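PDB 3MA5: tetratricopeptide repeat domain protein from Salinibacter ruber, which is of unknown function but, as a tetratricopeptide repeat protein, probably serves as a helical scaffold for binding other proteins. Local coordinates for residues A14-H17 and L18-D21. Residues are numbered along the deposited sequence; the frame is centred on the assembly and turned at random.
Sequences AQEH and LKHD
K19 reaches back along the last turn of helix 7-19 to meet Q15 and E16. Its CB lies nearest the carbonyl oxygen of E16. CG of K19 passes 3.5 Å from O of Q15. CD of K19 lies 3.6 Å from OE1 of E16. CE runs on past the carbonyl oxygen of Q15, its nearest partner. NZ of K19 ends 3.8 Å from that OE1 of E16, a long salt bridge. The lysine chain is extended beyond CG, while E16 is bent at chi2 (-57°), which turns its carboxylate back toward the lysine. The two side chains cross at a slant. The bridge is long and open to solvent, so it probably contributes little.

The carbonyl oxygen of E16 takes two bonds from H20. H20 N bonds to it in the carbonyl plane, at 3.0 Å from E16 O. A second bond ties the ring to the same oxygen, from H20 ND1 to E16 O at 3.2 Å. This donor sits above the carbonyl plane, off the lone pairs, and the oxygen lies at the ring edge, tilted 23° from its plane. Further back, L18 N gives a nearly straight bond to A14 O (3.3 Å, 177°).

A14 and L18 face helix 23-36, and L18 and Q15 also touch helix 42-53. L18 CD1 comes within 3.8 Å of OE1 of Q15. The leucine also packs on A26 and L50, and A14 on L29 and F30. H20 is the first residue to leave helical geometry, and D21, with positive phi, is the C-prime residue. D21 N bonds to L18 O, and N22 N reaches H17 O. This is a Schellman motif, here closing the first helix of a predicted TPR repeat before the turn into helix 23-36.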
loop_
_atom_site.group_PDB
_atom_site.type_symbol
_atom_site.label_atom_id
_atom_site.label_comp_id
_atom_site.label_asym_id
_atom_site.label_seq_id
_atom_site.Cartn_x
_atom_site.Cartn_y
_atom_site.Cartn_z
ATOM N N ALA A 14 -11.316 -2.022 -2.778
ATOM C CA ALA A 14 -10.510 -0.806 -2.718
ATOM C C ALA A 14 -9.835 -0.527 -4.044
ATOM O O ALA A 14 -9.626 0.619 -4.420
ATOM C CB ALA A 14 -9.453 -0.951 -1.650
ATOM N N GLN A 15 -9.498 -1.604 -4.739
ATOM C CA GLN A 15 -8.818 -1.560 -6.023
ATOM C C GLN A 15 -9.643 -1.084 -7.202
ATOM O O GLN A 15 -9.121 -0.439 -8.110
ATOM C CB GLN A 15 -8.274 -2.941 -6.328
ATOM C CG GLN A 15 -6.956 -3.245 -5.655
ATOM C CD GLN A 15 -5.793 -2.970 -6.578
ATOM O OE1 GLN A 15 -5.276 -1.855 -6.629
ATOM N NE2 GLN A 15 -5.391 -3.986 -7.341
ATOM N N GLU A 16 -10.923 -1.415 -7.208
ATOM C CA GLU A 16 -11.774 -0.980 -8.302
ATOM C C GLU A 16 -11.963 0.526 -8.143
ATOM O O GLU A 16 -11.859 1.278 -9.119
ATOM C CB GLU A 16 -13.128 -1.708 -8.272
ATOM C CG GLU A 16 -13.124 -3.221 -8.550
ATOM C CD GLU A 16 -12.505 -3.593 -9.894
ATOM O OE1 GLU A 16 -12.213 -2.685 -10.709
ATOM O OE2 GLU A 16 -12.311 -4.811 -10.128
ATOM N N HIS A 17 -12.231 0.961 -6.912
ATOM C CA HIS A 17 -12.386 2.388 -6.612
ATOM C C HIS A 17 -11.230 3.156 -7.242
ATOM O O HIS A 17 -11.429 4.004 -8.106
ATOM C CB HIS A 17 -12.379 2.614 -5.106
ATOM C CG HIS A 17 -13.660 2.244 -4.441
ATOM N ND1 HIS A 17 -14.874 2.767 -4.830
ATOM C CD2 HIS A 17 -13.926 1.415 -3.400
ATOM C CE1 HIS A 17 -15.832 2.279 -4.060
ATOM N NE2 HIS A 17 -15.280 1.457 -3.184
ATOM N N LEU A 18 -10.020 2.848 -6.790
ATOM C CA LEU A 18 -8.818 3.454 -7.328
ATOM C C LEU A 18 -8.917 3.709 -8.837
ATOM O O LEU A 18 -8.542 4.783 -9.310
ATOM C CB LEU A 18 -7.629 2.536 -7.078
ATOM C CG LEU A 18 -6.763 2.801 -5.863
ATOM C CD1 LEU A 18 -5.554 1.877 -5.908
ATOM C CD2 LEU A 18 -6.323 4.248 -5.873
ATOM N N LYS A 19 -9.401 2.707 -9.574
ATOM C CA LYS A 19 -9.552 2.771 -11.033
ATOM C C LYS A 19 -10.603 3.771 -11.482
ATOM O O LYS A 19 -10.437 4.457 -12.502
ATOM C CB LYS A 19 -9.920 1.395 -11.590
ATOM C CG LYS A 19 -8.801 0.378 -11.497
ATOM C CD LYS A 19 -9.283 -1.003 -11.909
ATOM C CE LYS A 19 -8.150 -2.031 -11.840
ATOM N NZ LYS A 19 -8.689 -3.426 -11.893
ATOM N N HIS A 20 -11.691 3.826 -10.721
ATOM C CA HIS A 20 -12.775 4.742 -11.007
ATOM C C HIS A 20 -12.524 6.088 -10.315
ATOM O O HIS A 20 -13.467 6.803 -9.974
ATOM C CB HIS A 20 -14.103 4.141 -10.536
ATOM C CG HIS A 20 -14.591 3.007 -11.388
ATOM N ND1 HIS A 20 -13.857 1.855 -11.589
ATOM C CD2 HIS A 20 -15.721 2.865 -12.123
ATOM C CE1 HIS A 20 -14.510 1.057 -12.417
ATOM N NE2 HIS A 20 -15.644 1.646 -12.755
ATOM N N ASP A 21 -11.255 6.423 -10.096
ATOM C CA ASP A 21 -10.882 7.691 -9.462
ATOM C C ASP A 21 -11.518 8.034 -8.093
ATOM O O ASP A 21 -11.658 9.208 -7.744
ATOM C CB ASP A 21 -11.142 8.826 -10.448
ATOM C CG ASP A 21 -10.408 8.633 -11.758
ATOM O OD1 ASP A 21 -11.060 8.739 -12.818
ATOM O OD2 ASP A 21 -9.182 8.383 -11.731
#